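Local coordinates for carbohydrate kinase (Agrobacterium tumefaciens, PDB 2NWH), which probably transfers a phosphate from ATP to a sugar or related substrate, as a kinase of the pfkB (ribokinase) family, at residues A[43-51]-A[71-80]. Numbering follows the deposited sequence. Where two conformers were deposited one is given.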
loop_
_atom_site.group_PDB
_atom_site.type_symbol
_atom_site.label_atom_id
_atom_site.label_comp_id
_atom_site.label_asym_id
_atom_site.label_seq_id
_atom_site.Cartn_x
_atom_site.Cartn_y
_atom_site.Cartn_z
ATOM N N PHE A 43 -5.840 2.069 0.325
ATOM C CA PHE A 43 -7.061 1.366 -0.034
ATOM C C PHE A 43 -6.787 -0.015 -0.662
ATOM O O PHE A 43 -7.454 -1.026 -0.327
ATOM C CB PHE A 43 -7.830 2.192 -1.073
ATOM C CG PHE A 43 -9.172 1.639 -1.418
ATOM C CD1 PHE A 43 -10.257 1.834 -0.565
ATOM C CD2 PHE A 43 -9.384 0.983 -2.630
ATOM C CE1 PHE A 43 -11.517 1.331 -0.901
ATOM C CE2 PHE A 43 -10.653 0.499 -2.959
ATOM C CZ PHE A 43 -11.699 0.683 -2.105
ATOM N N ASN A 44 -5.801 -0.064 -1.540
ATOM C CA ASN A 44 -5.463 -1.331 -2.231
ATOM C C ASN A 44 -4.934 -2.344 -1.193
ATOM O O ASN A 44 -5.314 -3.538 -1.201
ATOM C CB ASN A 44 -4.453 -1.060 -3.352
ATOM C CG ASN A 44 -5.089 -0.386 -4.573
ATOM O OD1 ASN A 44 -6.290 -0.360 -4.701
ATOM N ND2 ASN A 44 -4.277 0.201 -5.427
ATOM N N ALA A 45 -4.101 -1.863 -0.260
ATOM C CA ALA A 45 -3.602 -2.767 0.786
ATOM C C ALA A 45 -4.766 -3.244 1.671
ATOM O O ALA A 45 -4.798 -4.404 2.103
ATOM C CB ALA A 45 -2.486 -2.076 1.602
ATOM N N ALA A 46 -5.741 -2.355 1.946
ATOM C CA ALA A 46 -6.889 -2.715 2.798
ATOM C C ALA A 46 -7.654 -3.839 2.149
ATOM O O ALA A 46 -7.991 -4.808 2.831
ATOM C CB ALA A 46 -7.844 -1.518 3.007
ATOM N N ARG A 47 -7.978 -3.686 0.867
ATOM C CA ARG A 47 -8.658 -4.751 0.126
ATOM C C ARG A 47 -7.852 -6.012 0.199
ATOM O O ARG A 47 -8.426 -7.087 0.414
ATOM C CB ARG A 47 -8.873 -4.331 -1.336
ATOM C CG ARG A 47 -9.959 -3.228 -1.460
ATOM C CD ARG A 47 -10.420 -3.120 -2.896
ATOM N NE ARG A 47 -9.375 -2.650 -3.821
ATOM C CZ ARG A 47 -9.592 -2.290 -5.087
ATOM N NH1 ARG A 47 -10.812 -2.448 -5.603
ATOM N NH2 ARG A 47 -8.579 -1.856 -5.854
ATOM N N ASN A 48 -6.545 -5.908 0.009
ATOM C CA ASN A 48 -5.716 -7.131 -0.002
ATOM C C ASN A 48 -5.754 -7.843 1.328
ATOM O O ASN A 48 -5.868 -9.073 1.370
ATOM C CB ASN A 48 -4.258 -6.844 -0.385
ATOM C CG ASN A 48 -4.120 -6.362 -1.828
ATOM O OD1 ASN A 48 -5.044 -6.498 -2.614
ATOM N ND2 ASN A 48 -2.958 -5.804 -2.170
ATOM N N LEU A 49 -5.625 -7.083 2.421
ATOM C CA LEU A 49 -5.677 -7.672 3.750
ATOM C C LEU A 49 -7.003 -8.341 4.018
ATOM O O LEU A 49 -7.051 -9.415 4.636
ATOM C CB LEU A 49 -5.368 -6.605 4.830
ATOM C CG LEU A 49 -3.890 -6.213 4.783
ATOM C CD1 LEU A 49 -3.661 -4.790 5.406
ATOM C CD2 LEU A 49 -3.008 -7.314 5.412
ATOM N N SER A 50 -8.089 -7.727 3.572
ATOM C CA SER A 50 -9.421 -8.369 3.682
ATOM C C SER A 50 -9.520 -9.700 2.902
ATOM O O SER A 50 -10.028 -10.741 3.409
ATOM C CB SER A 50 -10.508 -7.363 3.283
ATOM O OG SER A 50 -11.795 -7.909 3.489
ATOM N N ARG A 51 -8.976 -9.682 1.699
ATOM C CA ARG A 51 -8.886 -10.901 0.850
ATOM C C ARG A 51 -8.101 -12.023 1.491
ATOM O O ARG A 51 -8.353 -13.195 1.193
ATOM C CB ARG A 51 -8.210 -10.543 -0.474
ATOM C CG ARG A 51 -9.182 -9.807 -1.418
ATOM C CD ARG A 51 -8.435 -9.149 -2.570
ATOM N NE ARG A 51 -9.382 -8.328 -3.338
ATOM C CZ ARG A 51 -9.068 -7.190 -3.920
ATOM N NH1 ARG A 51 -7.818 -6.743 -3.839
ATOM N NH2 ARG A 51 -10.004 -6.511 -4.604
ATOM N N VAL A 71 -15.829 4.246 -4.792
ATOM C CA VAL A 71 -14.775 3.756 -3.873
ATOM C C VAL A 71 -15.406 2.959 -2.727
ATOM O O VAL A 71 -14.950 1.853 -2.364
ATOM C CB VAL A 71 -13.931 4.907 -3.267
ATOM C CG1 VAL A 71 -12.829 4.313 -2.302
ATOM C CG2 VAL A 71 -13.265 5.709 -4.342
ATOM N N ALA A 72 -16.410 3.551 -2.113
ATOM C CA ALA A 72 -17.146 2.861 -1.065
ATOM C C ALA A 72 -17.642 1.469 -1.524
ATOM O O ALA A 72 -17.516 0.474 -0.796
ATOM C CB ALA A 72 -18.305 3.740 -0.591
ATOM N N GLU A 73 -18.181 1.391 -2.729
ATOM C CA GLU A 73 -18.676 0.111 -3.261
ATOM C C GLU A 73 -17.564 -0.912 -3.453
ATOM O O GLU A 73 -17.762 -2.124 -3.185
ATOM C CB GLU A 73 -19.413 0.324 -4.579
ATOM C CG GLU A 73 -19.860 -0.981 -5.293
ATOM C CD GLU A 73 -20.913 -1.798 -4.518
ATOM O OE1 GLU A 73 -21.719 -1.206 -3.761
ATOM O OE2 GLU A 73 -20.942 -3.037 -4.694
ATOM N N ALA A 74 -16.417 -0.450 -3.959
ATOM C CA ALA A 74 -15.260 -1.328 -4.150
ATOM C C ALA A 74 -14.771 -1.828 -2.778
ATOM O O ALA A 74 -14.330 -2.981 -2.661
ATOM C CB ALA A 74 -14.135 -0.610 -4.865
ATOM N N ALA A 75 -14.813 -0.954 -1.766
ATOM C CA ALA A 75 -14.535 -1.367 -0.375
ATOM C C ALA A 75 -15.474 -2.525 0.044
ATOM O O ALA A 75 -15.008 -3.587 0.470
ATOM C CB ALA A 75 -14.654 -0.154 0.617
ATOM N N ARG A 76 -16.783 -2.314 -0.085
ATOM C CA ARG A 76 -17.764 -3.330 0.283
ATOM C C ARG A 76 -17.579 -4.624 -0.487
ATOM O O ARG A 76 -17.702 -5.714 0.117
ATOM C CB ARG A 76 -19.173 -2.786 0.133
ATOM C CG ARG A 76 -19.443 -1.679 1.138
ATOM C CD ARG A 76 -20.910 -1.346 1.151
ATOM N NE ARG A 76 -21.366 -0.923 -0.175
ATOM C CZ ARG A 76 -21.387 0.341 -0.596
ATOM N NH1 ARG A 76 -20.961 1.317 0.194
ATOM N NH2 ARG A 76 -21.855 0.629 -1.795
ATOM N N GLN A 77 -17.246 -4.539 -1.787
ATOM C CA GLN A 77 -17.016 -5.739 -2.598
ATOM C C GLN A 77 -15.867 -6.590 -2.072
ATOM O O GLN A 77 -15.849 -7.815 -2.231
ATOM C CB GLN A 77 -16.771 -5.344 -4.051
ATOM C CG GLN A 77 -18.027 -4.797 -4.714
ATOM C CD GLN A 77 -19.064 -5.876 -4.946
ATOM O OE1 GLN A 77 -18.818 -6.830 -5.683
ATOM N NE2 GLN A 77 -20.231 -5.734 -4.318
ATOM N N ALA A 78 -14.888 -5.930 -1.461
ATOM C CA ALA A 78 -13.727 -6.626 -0.933
ATOM C C ALA A 78 -13.899 -6.958 0.553
ATOM O O ALA A 78 -12.974 -7.498 1.178
ATOM C CB ALA A 78 -12.503 -5.794 -1.143
ATOM N N GLY A 79 -15.060 -6.646 1.119
ATOM C CA GLY A 79 -15.280 -6.887 2.567
ATOM C C GLY A 79 -14.629 -5.884 3.520
ATOM O O GLY A 79 -14.561 -6.108 4.733
ATOM N N VAL A 80 -14.194 -4.738 2.995
ATOM C CA VAL A 80 -13.565 -3.709 3.827
ATOM C C VAL A 80 -14.670 -2.829 4.355
ATOM O O VAL A 80 -15.532 -2.359 3.574
ATOM C CB VAL A 80 -12.551 -2.855 3.003
ATOM C CG1 VAL A 80 -12.008 -1.647 3.801
ATOM C CG2 VAL A 80 -11.360 -3.741 2.440
HETATM O O HOH W 1 -13.159 -4.081 -4.741
HETATM O O HOH W 2 -12.378 -7.125 6.187
#
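The ring of Phe43 pushes across to helix 66-77: CG1 of Val71 sits over one face in a CH-pi contact, 4.0 Å from the ring centroid, while the Ala74 methyl meets the edge in plane and the backbone N of Ala75 also lies near that edge. With CG anti to the backbone N (chi1 -174°), the ring is carried away from its own helix. The opposite face, toward the rim, is taken by Arg47 CG.

The guanidinium of Arg47 takes Phe43 CE2 on one face, and its chain, bent at chi3, lets NH2 donate a hydrogen bond to Asn44 OD1 (3.0 Å), approaching from above the carbonyl plane. NH1 turns instead to a water that bridges to Ala74 O, so the charged end is tied to both helices. The aliphatic part of the chain packs on Ala78, with Arg47 CG 3.6 Å from Ala78 CB. Arg51 lays its guanidinium over Arg47 CB and meets Asn48 OD1 at the edge, through a weak bond.

Farther along, Ser50 OG donates to Ala78 O at 2.6 Å, in the carbonyl plane, and a second water lies within hydrogen-bonding distance of Ser50 OG and Gly79 O. Val80 CG2 packs against helix 41-51, 3.6 Å from Ala46 O and 3.8 Å from Ser50 CB.

Gly79, at positive phi, ends helix 66-77 in a Schellman motif, and Ser50 thus grips the turn leading to edge strand 81-87. Helix 41-51 runs alongside, 21° from parallel, while helix 66-77 joins neighbouring parallel strands 55-63 and 81-87, a beta-alpha-beta crossover of the ribokinase-like alpha/beta fold.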